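PDB 6O93: D-alanyl transferase DltD from Enterococcus faecalis, which probably takes part in attaching D-alanine to lipoteichoic acid during cell-wall biogenesis in this Gram-positive bacterium. Local coordinates for residues V59-Y64 with A357-V362; Q79-A84 with Q142-R147; A132-L137 with A165-G170; P271-F276 with Q313-K318; A278-L283 with K320-E325. All blocks are in the same frame, centred on the assembly; numbering follows the deposited sequence.

Contact 1: residues V59-Y64 with A357-V362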
# COMPACT_ATOMS: atom_id res chain seq x y z
N VAL A 59 16.56 3.08 2.76
CA VAL A 59 17.94 3.18 3.22
C VAL A 59 18.90 3.03 2.04
O VAL A 59 19.87 3.78 1.92
CB VAL A 59 18.22 2.14 4.31
CG1 VAL A 59 19.66 2.26 4.80
CG2 VAL A 59 17.24 2.31 5.47
N LEU A 60 18.65 2.05 1.17
CA LEU A 60 19.53 1.83 0.03
C LEU A 60 19.52 3.04 -0.91
O LEU A 60 20.57 3.41 -1.45
CB LEU A 60 19.10 0.57 -0.72
CG LEU A 60 19.24 -0.74 0.05
CD1 LEU A 60 18.60 -1.90 -0.70
CD2 LEU A 60 20.71 -1.05 0.33
N SER A 61 18.36 3.66 -1.10
CA SER A 61 18.28 4.82 -1.99
C SER A 61 19.08 5.99 -1.44
O SER A 61 19.73 6.72 -2.20
CB SER A 61 16.82 5.22 -2.21
OG SER A 61 16.13 4.23 -2.95
N GLU A 62 19.04 6.20 -0.12
CA GLU A 62 19.81 7.27 0.49
C GLU A 62 21.30 6.94 0.52
O GLU A 62 22.14 7.81 0.26
CB GLU A 62 19.30 7.54 1.90
CG GLU A 62 19.89 8.77 2.58
CD GLU A 62 19.47 10.07 1.91
OE1 GLU A 62 20.30 10.67 1.21
OE2 GLU A 62 18.31 10.48 2.09
N LYS A 63 21.64 5.68 0.82
CA LYS A 63 23.04 5.30 0.91
C LYS A 63 23.77 5.53 -0.41
O LYS A 63 24.91 6.01 -0.43
CB LYS A 63 23.15 3.83 1.32
CG LYS A 63 24.58 3.29 1.39
CD LYS A 63 25.44 4.08 2.37
CE LYS A 63 26.80 3.41 2.57
NZ LYS A 63 27.67 4.15 3.51
N TYR A 64 23.12 5.20 -1.53
CA TYR A 64 23.77 5.25 -2.84
C TYR A 64 23.27 6.42 -3.69
O TYR A 64 23.44 6.41 -4.91
CB TYR A 64 23.57 3.92 -3.56
CG TYR A 64 24.12 2.76 -2.76
CD1 TYR A 64 25.47 2.71 -2.44
CD2 TYR A 64 23.30 1.74 -2.30
CE1 TYR A 64 25.99 1.67 -1.70
CE2 TYR A 64 23.81 0.69 -1.55
CZ TYR A 64 25.16 0.66 -1.26
OH TYR A 64 25.68 -0.37 -0.51
N ALA A 357 15.66 -7.78 -2.52
CA ALA A 357 15.15 -8.25 -3.80
C ALA A 357 14.16 -7.27 -4.40
O ALA A 357 14.21 -6.97 -5.60
CB ALA A 357 14.51 -9.63 -3.64
N VAL A 358 13.24 -6.74 -3.58
CA VAL A 358 12.29 -5.75 -4.06
C VAL A 358 13.03 -4.50 -4.54
O VAL A 358 12.72 -3.94 -5.59
CB VAL A 358 11.26 -5.41 -2.97
CG1 VAL A 358 10.44 -4.19 -3.37
CG2 VAL A 358 10.35 -6.60 -2.71
N ASP A 359 14.02 -4.06 -3.76
CA ASP A 359 14.77 -2.86 -4.13
C ASP A 359 15.40 -3.00 -5.51
O ASP A 359 15.42 -2.04 -6.29
CB ASP A 359 15.85 -2.59 -3.08
CG ASP A 359 16.68 -1.36 -3.41
OD1 ASP A 359 16.20 -0.24 -3.16
OD2 ASP A 359 17.80 -1.53 -3.93
N ARG A 360 15.94 -4.18 -5.83
CA ARG A 360 16.54 -4.36 -7.15
C ARG A 360 15.49 -4.22 -8.24
O ARG A 360 15.73 -3.56 -9.27
CB ARG A 360 17.22 -5.73 -7.24
CG ARG A 360 17.71 -6.06 -8.64
CD ARG A 360 18.70 -7.21 -8.64
NE ARG A 360 18.11 -8.47 -8.18
CZ ARG A 360 18.74 -9.64 -8.21
NH1 ARG A 360 19.97 -9.73 -8.69
NH2 ARG A 360 18.13 -10.73 -7.76
N GLN A 361 14.31 -4.81 -8.05
CA GLN A 361 13.25 -4.69 -9.04
C GLN A 361 12.76 -3.25 -9.15
O GLN A 361 12.48 -2.77 -10.25
CB GLN A 361 12.10 -5.63 -8.69
CG GLN A 361 12.51 -7.10 -8.68
CD GLN A 361 13.15 -7.53 -9.98
OE1 GLN A 361 12.67 -7.20 -11.06
NE2 GLN A 361 14.25 -8.26 -9.89
N VAL A 362 12.65 -2.55 -8.02
CA VAL A 362 12.24 -1.15 -8.06
C VAL A 362 13.28 -0.32 -8.81
O VAL A 362 12.95 0.48 -9.69
CB VAL A 362 12.02 -0.60 -6.64
CG1 VAL A 362 11.87 0.91 -6.67
CG2 VAL A 362 10.79 -1.24 -6.01
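Leu60 and Asp359 face each other between helix 57-63 and helix 352-367, and nearly all of this small contact is theirs. Leu60 CB stands 3.9 Å from Asp359 OD1. CG then swings to the side opposite the backbone carbonyl (chi1 -65°), and from there CD1 runs out to the acid, 3.7 Å from Asp359 CB and 3.3 Å from Asp359 OD2. This one methyl sits across the aspartate, touching both its CB and its carboxylate, and shields that side. The charge itself is met elsewhere: OD1 forms a salt bridge with Arg66, just beyond the first helix. Ser61 OG stays 4.5 Å from Asp359 OD1, and its hydrogen bond goes back to Pro57 O. Val358 and Val362 rest on strand 289-294, while Ser61 touches strand 69-73. Two helices side by side over a parallel sheet, with a buried aspartate between them that turns to an arginine outside both segments, fit the alpha/beta/alpha sandwich of the SGNH-hydrolase clan.

Contact 2: residues Q79-A84 with Q142-R147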
# COMPACT_ATOMS: atom_id res chain seq x y z
N GLN A 79 -5.79 -0.70 3.06
CA GLN A 79 -5.93 -1.61 1.93
C GLN A 79 -6.32 -0.82 0.67
O GLN A 79 -6.17 0.41 0.62
CB GLN A 79 -6.93 -2.71 2.30
CG GLN A 79 -6.53 -3.48 3.55
CD GLN A 79 -7.31 -4.78 3.74
OE1 GLN A 79 -8.13 -5.16 2.89
NE2 GLN A 79 -7.07 -5.46 4.85
N SER A 80 -6.82 -1.53 -0.34
CA SER A 80 -6.92 -0.95 -1.68
C SER A 80 -7.91 0.21 -1.71
O SER A 80 -7.68 1.21 -2.40
CB SER A 80 -7.33 -2.02 -2.69
OG SER A 80 -6.27 -2.94 -2.89
N LEU A 81 -9.03 0.09 -0.99
CA LEU A 81 -10.04 1.14 -1.04
C LEU A 81 -9.49 2.46 -0.49
O LEU A 81 -9.66 3.52 -1.10
CB LEU A 81 -11.28 0.71 -0.26
CG LEU A 81 -12.52 1.59 -0.43
CD1 LEU A 81 -12.97 1.64 -1.88
CD2 LEU A 81 -13.64 1.09 0.46
N THR A 82 -8.82 2.40 0.66
CA THR A 82 -8.14 3.58 1.20
C THR A 82 -7.14 4.13 0.19
O THR A 82 -7.09 5.34 -0.05
CB THR A 82 -7.44 3.23 2.51
OG1 THR A 82 -8.41 2.89 3.51
CG2 THR A 82 -6.59 4.40 2.99
N GLN A 83 -6.33 3.25 -0.40
CA GLN A 83 -5.28 3.70 -1.31
C GLN A 83 -5.85 4.29 -2.59
O GLN A 83 -5.28 5.23 -3.15
CB GLN A 83 -4.34 2.54 -1.63
CG GLN A 83 -3.58 1.99 -0.42
CD GLN A 83 -2.53 2.95 0.10
OE1 GLN A 83 -2.53 4.13 -0.25
NE2 GLN A 83 -1.63 2.45 0.94
N ALA A 84 -6.98 3.76 -3.06
CA ALA A 84 -7.60 4.31 -4.26
C ALA A 84 -7.93 5.79 -4.07
O ALA A 84 -7.78 6.59 -5.00
CB ALA A 84 -8.86 3.51 -4.62
N GLN A 142 -18.96 5.07 -9.29
CA GLN A 142 -20.14 4.39 -8.75
C GLN A 142 -19.73 3.23 -7.86
O GLN A 142 -20.40 2.95 -6.86
CB GLN A 142 -21.03 3.92 -9.89
CG GLN A 142 -21.49 5.04 -10.81
CD GLN A 142 -22.51 4.58 -11.83
OE1 GLN A 142 -22.16 4.12 -12.92
NE2 GLN A 142 -23.78 4.71 -11.49
N TYR A 143 -18.65 2.53 -8.21
CA TYR A 143 -18.18 1.45 -7.34
C TYR A 143 -17.68 2.00 -6.02
O TYR A 143 -17.98 1.44 -4.95
CB TYR A 143 -17.07 0.64 -8.03
CG TYR A 143 -16.51 -0.43 -7.13
CD1 TYR A 143 -17.14 -1.66 -7.00
CD2 TYR A 143 -15.36 -0.20 -6.39
CE1 TYR A 143 -16.63 -2.64 -6.17
CE2 TYR A 143 -14.85 -1.18 -5.55
CZ TYR A 143 -15.49 -2.39 -5.45
OH TYR A 143 -14.99 -3.36 -4.62
N LEU A 144 -16.92 3.10 -6.05
CA LEU A 144 -16.48 3.73 -4.81
C LEU A 144 -17.67 4.13 -3.96
O LEU A 144 -17.69 3.88 -2.75
CB LEU A 144 -15.62 4.96 -5.12
CG LEU A 144 -14.19 4.71 -5.58
CD1 LEU A 144 -13.55 6.02 -6.01
CD2 LEU A 144 -13.38 4.06 -4.46
N ALA A 145 -18.69 4.74 -4.57
CA ALA A 145 -19.88 5.14 -3.83
C ALA A 145 -20.54 3.93 -3.17
O ALA A 145 -20.90 3.98 -1.98
CB ALA A 145 -20.87 5.84 -4.77
N GLN A 146 -20.70 2.84 -3.91
CA GLN A 146 -21.34 1.65 -3.36
C GLN A 146 -20.57 1.13 -2.15
O GLN A 146 -21.17 0.81 -1.12
CB GLN A 146 -21.45 0.57 -4.45
CG GLN A 146 -22.07 -0.75 -3.98
CD GLN A 146 -21.03 -1.73 -3.45
OE1 GLN A 146 -21.09 -2.15 -2.29
NE2 GLN A 146 -20.09 -2.12 -4.31
N ARG A 147 -19.25 1.03 -2.27
CA ARG A 147 -18.46 0.48 -1.17
C ARG A 147 -18.48 1.39 0.05
O ARG A 147 -18.61 0.92 1.18
CB ARG A 147 -17.02 0.24 -1.63
CG ARG A 147 -16.86 -0.84 -2.69
CD ARG A 147 -17.02 -2.24 -2.11
NE ARG A 147 -15.93 -2.58 -1.19
CZ ARG A 147 -16.09 -3.01 0.06
NH1 ARG A 147 -17.30 -3.20 0.58
NH2 ARG A 147 -15.02 -3.28 0.79
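Arg147, whose CB lies 4.1 Å from Leu81 CD2, sends its guanidinium on to Asp275, which lies outside both segments on helix 272-285. OD1 of that aspartate is gripped twice, by a salt bridge from Arg147 NE and a hydrogen bond with Tyr143 OH. The arginine gets there by folding: with chi2 at -74° and chi3 at -67° the chain bends at both bonds, and CG passes 3.4 Å above the Tyr143 plane, toward the ring's rim. Ring and arginine stem therefore support each other, one turn apart on helix 139-148, and the pair of donors probably favours a charged Asp275. Tyr143 is held further by stacking with Tyr383.

Between the helices themselves the contact is greasy. Leu81 has CG anti to its backbone N (chi1 -170°), which carries both methyls across the gap: CD1 meets Leu144 CD2 at 3.6 Å, and CD2 takes the aliphatic root of Arg147. The two leucines run antiparallel, each passing beside the other. Phe118 and Phe151 also touch Leu81, and Ala84 turns toward helix 139-148 while resting on Ala278. What results is a three-helix junction, apolar between helices 80-90 and 139-148 and with an ionic link to Asp275 where helix 272-285 joins, in one of the helical layers of an SGNH-like alpha/beta/alpha fold.

Contact 3: residues A132-L137 with A165-G170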
# COMPACT_ATOMS: atom_id res chain seq x y z
N ALA A 132 -16.54 16.97 -4.66
CA ALA A 132 -16.68 18.38 -5.04
C ALA A 132 -16.25 18.62 -6.48
O ALA A 132 -16.84 19.44 -7.18
CB ALA A 132 -15.88 19.26 -4.08
N ASN A 133 -15.22 17.91 -6.93
CA ASN A 133 -14.65 18.12 -8.26
C ASN A 133 -15.21 17.16 -9.30
O ASN A 133 -14.73 17.16 -10.44
CB ASN A 133 -13.13 17.98 -8.20
CG ASN A 133 -12.48 18.98 -7.28
OD1 ASN A 133 -12.95 20.11 -7.15
ND2 ASN A 133 -11.40 18.58 -6.63
N LEU A 134 -16.21 16.36 -8.95
CA LEU A 134 -16.75 15.38 -9.88
C LEU A 134 -17.61 16.08 -10.93
O LEU A 134 -18.64 16.69 -10.61
CB LEU A 134 -17.57 14.34 -9.12
CG LEU A 134 -17.73 12.96 -9.75
CD1 LEU A 134 -16.38 12.33 -10.04
CD2 LEU A 134 -18.55 12.07 -8.83
N THR A 135 -17.18 16.00 -12.20
CA THR A 135 -17.92 16.58 -13.31
C THR A 135 -18.44 15.56 -14.31
O THR A 135 -19.41 15.86 -15.02
CB THR A 135 -17.05 17.60 -14.07
OG1 THR A 135 -15.86 16.97 -14.54
CG2 THR A 135 -16.69 18.78 -13.17
N GLU A 136 -17.82 14.39 -14.40
CA GLU A 136 -18.30 13.32 -15.26
C GLU A 136 -18.25 12.01 -14.48
O GLU A 136 -17.24 11.72 -13.82
CB GLU A 136 -17.48 13.21 -16.54
CG GLU A 136 -17.98 12.13 -17.50
CD GLU A 136 -17.36 12.24 -18.88
OE1 GLU A 136 -16.45 13.08 -19.07
OE2 GLU A 136 -17.80 11.50 -19.79
N LEU A 137 -19.32 11.23 -14.56
CA LEU A 137 -19.46 10.03 -13.75
C LEU A 137 -18.87 8.83 -14.49
O LEU A 137 -19.13 8.63 -15.68
CB LEU A 137 -20.94 9.78 -13.44
CG LEU A 137 -21.25 8.78 -12.33
CD1 LEU A 137 -20.70 9.28 -11.00
CD2 LEU A 137 -22.75 8.56 -12.24
N ALA A 165 -25.79 7.96 -2.78
CA ALA A 165 -26.96 7.30 -3.34
C ALA A 165 -27.22 7.78 -4.77
O ALA A 165 -27.56 6.98 -5.65
CB ALA A 165 -28.18 7.56 -2.46
N ASN A 166 -27.07 9.09 -5.01
CA ASN A 166 -27.27 9.61 -6.36
C ASN A 166 -26.21 9.08 -7.32
O ASN A 166 -26.52 8.75 -8.47
CB ASN A 166 -27.26 11.14 -6.34
CG ASN A 166 -28.39 11.72 -5.51
OD1 ASN A 166 -29.40 11.05 -5.26
ND2 ASN A 166 -28.23 12.97 -5.08
N LEU A 167 -24.96 8.99 -6.87
CA LEU A 167 -23.91 8.44 -7.72
C LEU A 167 -24.26 7.03 -8.18
O LEU A 167 -24.14 6.70 -9.37
CB LEU A 167 -22.57 8.44 -6.98
CG LEU A 167 -21.62 9.59 -7.28
CD1 LEU A 167 -22.19 10.92 -6.79
CD2 LEU A 167 -20.26 9.32 -6.66
N GLN A 168 -24.70 6.18 -7.25
CA GLN A 168 -25.08 4.82 -7.62
C GLN A 168 -26.23 4.82 -8.61
O GLN A 168 -26.34 3.91 -9.44
CB GLN A 168 -25.44 4.02 -6.37
CG GLN A 168 -24.27 3.79 -5.43
CD GLN A 168 -24.69 3.12 -4.13
OE1 GLN A 168 -24.84 1.90 -4.08
NE2 GLN A 168 -24.89 3.92 -3.09
N ALA A 169 -27.11 5.82 -8.54
CA ALA A 169 -28.22 5.93 -9.48
C ALA A 169 -27.80 6.55 -10.80
O ALA A 169 -28.66 6.75 -11.67
CB ALA A 169 -29.35 6.75 -8.85
N GLY A 170 -26.52 6.86 -10.99
CA GLY A 170 -26.05 7.43 -12.23
C GLY A 170 -26.14 8.94 -12.31
O GLY A 170 -26.12 9.48 -13.42
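Leu167, in the last turn of helix 158-168, which ends in a Schellman motif at Gly170, meets Leu134 and Leu137 from the loop between helices 124-132 and 139-148. Its chi1 of -99° lies well away from a staggered value. CD2 reaches Leu134 CD2 tip to tip at 3.9 Å, while CG is touched by Leu137 CD1 at 3.8 Å. Trp130, Ala145 and Pro173 add to the apolar setting. The backbone carbonyl is busy too: Leu167 O accepts Gly170 N at 2.9 Å and also Gln142 NE2 from helix 139-148, so the helix end is tied to its neighbour by a side chain. Gln168 and Ala169 turn away from the loop. Gly170 then takes positive phi (87°), where a CB would press on the preceding carbonyl. Leu137 lies over this bare backbone, its CD2 3.4 Å from Gly170 C and 3.5 Å from Gly170 CA.

Contact 4: residues P271-F276 with Q313-K318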
# COMPACT_ATOMS: atom_id res chain seq x y z
N PRO A 271 -14.09 -9.00 -1.40
CA PRO A 271 -14.36 -7.68 -1.99
C PRO A 271 -13.10 -6.89 -2.27
O PRO A 271 -13.15 -5.91 -3.02
CB PRO A 271 -15.23 -6.99 -0.93
CG PRO A 271 -15.80 -8.09 -0.11
CD PRO A 271 -14.77 -9.17 -0.10
N GLU A 272 -11.96 -7.28 -1.69
CA GLU A 272 -10.72 -6.55 -1.92
C GLU A 272 -10.30 -6.61 -3.38
O GLU A 272 -9.61 -5.70 -3.86
CB GLU A 272 -9.61 -7.12 -1.03
CG GLU A 272 -8.26 -6.40 -1.14
CD GLU A 272 -8.29 -5.01 -0.54
OE1 GLU A 272 -9.22 -4.70 0.22
OE2 GLU A 272 -7.36 -4.22 -0.84
N TYR A 273 -10.70 -7.66 -4.11
CA TYR A 273 -10.42 -7.70 -5.54
C TYR A 273 -11.12 -6.56 -6.26
O TYR A 273 -10.57 -5.98 -7.21
CB TYR A 273 -10.84 -9.05 -6.13
CG TYR A 273 -9.99 -10.20 -5.64
CD1 TYR A 273 -8.70 -10.38 -6.13
CD2 TYR A 273 -10.46 -11.09 -4.69
CE1 TYR A 273 -7.91 -11.42 -5.69
CE2 TYR A 273 -9.68 -12.13 -4.24
CZ TYR A 273 -8.40 -12.29 -4.74
OH TYR A 273 -7.61 -13.32 -4.30
N GLY A 274 -12.34 -6.22 -5.83
CA GLY A 274 -13.01 -5.05 -6.37
C GLY A 274 -12.37 -3.75 -5.91
O GLY A 274 -12.19 -2.82 -6.71
N ASP A 275 -12.01 -3.66 -4.63
CA ASP A 275 -11.35 -2.46 -4.13
C ASP A 275 -9.99 -2.28 -4.80
O ASP A 275 -9.57 -1.15 -5.08
CB ASP A 275 -11.19 -2.54 -2.61
CG ASP A 275 -12.52 -2.58 -1.89
OD1 ASP A 275 -13.56 -2.41 -2.54
OD2 ASP A 275 -12.51 -2.78 -0.65
N PHE A 276 -9.30 -3.39 -5.06
CA PHE A 276 -8.04 -3.33 -5.79
C PHE A 276 -8.26 -2.79 -7.20
O PHE A 276 -7.46 -2.01 -7.71
CB PHE A 276 -7.40 -4.72 -5.83
CG PHE A 276 -6.10 -4.77 -6.56
CD1 PHE A 276 -5.07 -3.89 -6.24
CD2 PHE A 276 -5.88 -5.72 -7.54
CE1 PHE A 276 -3.86 -3.95 -6.90
CE2 PHE A 276 -4.67 -5.78 -8.20
CZ PHE A 276 -3.66 -4.90 -7.88
N GLN A 313 -0.60 -19.39 -3.94
CA GLN A 313 -0.30 -19.36 -5.36
C GLN A 313 -1.55 -19.15 -6.19
O GLN A 313 -1.50 -18.51 -7.25
CB GLN A 313 0.41 -20.65 -5.79
CG GLN A 313 1.85 -20.75 -5.30
CD GLN A 313 2.68 -19.55 -5.72
OE1 GLN A 313 2.70 -19.17 -6.89
NE2 GLN A 313 3.35 -18.93 -4.75
N GLN A 314 -2.69 -19.68 -5.74
CA GLN A 314 -3.96 -19.38 -6.41
C GLN A 314 -4.27 -17.89 -6.32
O GLN A 314 -4.77 -17.30 -7.29
CB GLN A 314 -5.08 -20.21 -5.79
CG GLN A 314 -4.94 -21.71 -6.01
CD GLN A 314 -5.11 -22.11 -7.47
OE1 GLN A 314 -6.15 -21.87 -8.07
NE2 GLN A 314 -4.08 -22.71 -8.04
N VAL A 315 -3.98 -17.28 -5.18
CA VAL A 315 -4.22 -15.84 -5.01
C VAL A 315 -3.32 -15.05 -5.96
O VAL A 315 -3.77 -14.13 -6.65
CB VAL A 315 -3.99 -15.43 -3.55
CG1 VAL A 315 -4.11 -13.92 -3.38
CG2 VAL A 315 -4.99 -16.15 -2.64
N ALA A 316 -2.03 -15.40 -6.00
CA ALA A 316 -1.12 -14.71 -6.90
C ALA A 316 -1.58 -14.84 -8.35
O ALA A 316 -1.52 -13.87 -9.12
CB ALA A 316 0.30 -15.26 -6.74
N ARG A 317 -2.04 -16.03 -8.75
CA ARG A 317 -2.51 -16.21 -10.11
C ARG A 317 -3.70 -15.31 -10.41
O ARG A 317 -3.82 -14.76 -11.51
CB ARG A 317 -2.88 -17.68 -10.35
CG ARG A 317 -3.26 -17.98 -11.80
CD ARG A 317 -3.91 -19.35 -11.93
NE ARG A 317 -2.97 -20.44 -11.69
CZ ARG A 317 -3.29 -21.73 -11.70
NH1 ARG A 317 -2.36 -22.65 -11.48
NH2 ARG A 317 -4.55 -22.10 -11.93
N LYS A 318 -4.60 -15.14 -9.43
CA LYS A 318 -5.77 -14.30 -9.64
C LYS A 318 -5.36 -12.83 -9.77
O LYS A 318 -5.86 -12.12 -10.65
CB LYS A 318 -6.76 -14.48 -8.50
CG LYS A 318 -8.09 -13.77 -8.71
CD LYS A 318 -9.12 -14.24 -7.70
CE LYS A 318 -10.44 -13.52 -7.88
NZ LYS A 318 -11.47 -14.02 -6.93
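The backbones come nearest at Tyr273 and Lys318, with CA atoms 9.1 Å apart, a spacing bridged by one ring and one long chain. Tyr273 extends from helix 272-285 with CG anti to the carbonyl carbon (chi1 -68°). Lys318, on helix 309-324, is stretched out at full length and lays its methylenes over one face of that ring. CD sits 3.6 Å from Tyr273 CZ, near the phenolic end; CE comes almost exactly above the middle, 3.7 Å from the ring centroid and 2° off the normal, a CH-pi contact. NZ is past the centre, 4.0 Å from the Tyr273 centroid, still over the face and placed for a cation-pi interaction. Helix 309-324 belongs to the beta-alpha-beta crossover from strand 289-294 to strand 331-333, and helix 272-285 leads into the first of those strands, so the pair are neighbours in one helical layer of an SGNH-like fold. Lys318 NZ is well provided for: it hydrogen-bonds the backbone O atoms of Arg268, Trp387 and Gln390, and the Trp387 ring gives a second cation-pi partner. At the far end of the tyrosine, OH lies 3.7 Å from Val315 CG1, the two side chains crossing at about a right angle. The valine packs against a hydroxyl already fixed by its hydrogen bond with Tyr267 O.

Contact 5: residues A278-L283 with K320-E325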
# COMPACT_ATOMS: atom_id res chain seq x y z
N ALA A 278 -10.44 -0.65 -8.01
CA ALA A 278 -10.61 0.79 -7.88
C ALA A 278 -9.27 1.51 -7.91
O ALA A 278 -9.13 2.55 -8.56
CB ALA A 278 -11.36 1.12 -6.58
N ALA A 279 -8.26 0.96 -7.23
CA ALA A 279 -6.94 1.56 -7.26
C ALA A 279 -6.32 1.46 -8.64
O ALA A 279 -5.63 2.39 -9.09
CB ALA A 279 -6.04 0.89 -6.21
N LEU A 280 -6.55 0.35 -9.34
CA LEU A 280 -6.00 0.18 -10.68
C LEU A 280 -6.59 1.19 -11.66
O LEU A 280 -5.87 1.75 -12.49
CB LEU A 280 -6.25 -1.25 -11.17
CG LEU A 280 -5.54 -2.36 -10.41
CD1 LEU A 280 -5.99 -3.72 -10.92
CD2 LEU A 280 -4.02 -2.22 -10.54
N GLU A 281 -7.90 1.44 -11.57
CA GLU A 281 -8.52 2.41 -12.47
C GLU A 281 -7.97 3.81 -12.22
O GLU A 281 -7.73 4.57 -13.16
CB GLU A 281 -10.04 2.39 -12.31
CG GLU A 281 -10.75 3.49 -13.10
CD GLU A 281 -12.23 3.23 -13.30
OE1 GLU A 281 -12.70 2.11 -13.00
OE2 GLU A 281 -12.94 4.15 -13.76
N GLN A 282 -7.76 4.17 -10.95
CA GLN A 282 -7.20 5.49 -10.65
C GLN A 282 -5.79 5.63 -11.20
O GLN A 282 -5.41 6.69 -11.72
CB GLN A 282 -7.20 5.73 -9.14
CG GLN A 282 -8.58 5.79 -8.51
CD GLN A 282 -9.42 6.93 -9.04
OE1 GLN A 282 -8.92 8.03 -9.28
NE2 GLN A 282 -10.71 6.68 -9.24
N LEU A 283 -4.98 4.56 -11.10
CA LEU A 283 -3.62 4.61 -11.63
C LEU A 283 -3.62 4.71 -13.15
O LEU A 283 -2.85 5.48 -13.73
CB LEU A 283 -2.84 3.38 -11.17
CG LEU A 283 -2.58 3.32 -9.66
CD1 LEU A 283 -2.28 1.89 -9.21
CD2 LEU A 283 -1.43 4.25 -9.29
N LYS A 320 -2.35 -11.60 -10.62
CA LYS A 320 -1.56 -11.36 -11.82
C LYS A 320 -2.43 -11.41 -13.08
O LYS A 320 -2.11 -10.75 -14.07
CB LYS A 320 -0.42 -12.37 -11.92
CG LYS A 320 0.66 -12.16 -10.86
CD LYS A 320 1.95 -12.90 -11.19
CE LYS A 320 1.75 -14.40 -11.15
NZ LYS A 320 3.04 -15.12 -11.36
N TYR A 321 -3.53 -12.17 -13.05
CA TYR A 321 -4.46 -12.13 -14.17
C TYR A 321 -5.14 -10.77 -14.25
O TYR A 321 -5.19 -10.15 -15.32
CB TYR A 321 -5.51 -13.24 -14.05
CG TYR A 321 -6.45 -13.28 -15.23
CD1 TYR A 321 -6.11 -13.94 -16.39
CD2 TYR A 321 -7.69 -12.64 -15.17
CE1 TYR A 321 -6.96 -13.98 -17.48
CE2 TYR A 321 -8.55 -12.67 -16.25
CZ TYR A 321 -8.18 -13.34 -17.40
OH TYR A 321 -9.04 -13.38 -18.48
N GLN A 322 -5.66 -10.28 -13.12
CA GLN A 322 -6.32 -8.98 -13.10
C GLN A 322 -5.37 -7.88 -13.55
O GLN A 322 -5.78 -6.94 -14.24
CB GLN A 322 -6.85 -8.70 -11.69
CG GLN A 322 -7.68 -7.44 -11.55
CD GLN A 322 -8.37 -7.35 -10.20
OE1 GLN A 322 -8.36 -8.30 -9.42
NE2 GLN A 322 -8.97 -6.20 -9.92
N LEU A 323 -4.10 -7.99 -13.19
CA LEU A 323 -3.11 -7.00 -13.62
C LEU A 323 -2.78 -7.16 -15.10
O LEU A 323 -3.04 -6.26 -15.90
CB LEU A 323 -1.84 -7.14 -12.77
CG LEU A 323 -1.98 -6.72 -11.31
CD1 LEU A 323 -0.75 -7.14 -10.51
CD2 LEU A 323 -2.19 -5.21 -11.20
N GLN A 324 -2.23 -8.32 -15.47
CA GLN A 324 -1.77 -8.52 -16.85
C GLN A 324 -2.90 -8.34 -17.85
O GLN A 324 -2.70 -7.78 -18.93
CB GLN A 324 -1.16 -9.91 -16.99
CG GLN A 324 0.17 -10.09 -16.26
CD GLN A 324 1.34 -9.55 -17.06
OE1 GLN A 324 1.18 -9.10 -18.19
NE2 GLN A 324 2.53 -9.61 -16.47
N GLU A 325 -4.10 -8.81 -17.51
CA GLU A 325 -5.23 -8.71 -18.42
C GLU A 325 -5.54 -7.27 -18.80
O GLU A 325 -6.12 -7.04 -19.87
CB GLU A 325 -6.46 -9.38 -17.79
CG GLU A 325 -7.75 -9.23 -18.57
CD GLU A 325 -7.72 -9.93 -19.91
OE1 GLU A 325 -6.71 -10.60 -20.22
OE2 GLU A 325 -8.71 -9.82 -20.65
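Leu280 fills the gap between helix 272-285 and helix 309-324: its CD2 faces Leu323, while CD1 touches both Leu323 and Gln322. Both leucines have the same shape: CG lies opposite the carbonyl carbon (chi1 -66° in Leu280, -69° in Leu323), and one methyl continues the chain in an extended chi2. The two side chains cross at about a right angle, with Leu280 CD2 against Leu323 CD2 at 3.6 Å and Leu280 CD1 a little further from the same methyl, at 4.1 Å.

Gln322 is built differently. Its CG is anti to the backbone N (chi1 -175°) and the rest of the chain is extended, so that it spans the gap toward helix 272-285 and passes Leu280 CD1 on the way, 4.1 Å from Gln322 CG and 4.0 Å from Gln322 NE2. The amide is used at both ends: NE2 donates to Tyr273 O and Gln277 OE1, and OE1 accepts from Trp387 NE1. Those three bonds fix which way the amide is turned, and the leucine methyl only touches it in passing.

Beneath the pair, Leu280 and Leu323 both rest on Phe292 of strand 289-294; Leu323 also reaches Ile331 of strand 331-333, while Ala278 and Leu283 pack onto helix 80-90 on another flank of helix 272-285.

Overall arrangement
Contacts 1, 2, 4 and 5 are buried; contact 3 is partly exposed and farthest from the chain's centre. Contacts 4 and 5 join the same two helices, 272-285 and 309-324, about 10 Å apart between centres: a cation over a ring in one, two crossing leucines beside a hydrogen-bonded amide in the other. Contact 2 adds helices 80-90 and 139-148, touching contact 4 through Asp275 and contact 5 through Ala84. Contact 3 extends this chain outward through Gln142, relying on leucines and a bare glycine. Contact 1 stands apart: its helix packs on Val293 and Leu291 of strand 289-294, contact 5 on the alternate Phe292 and Val290, which implies opposite faces of the sheet.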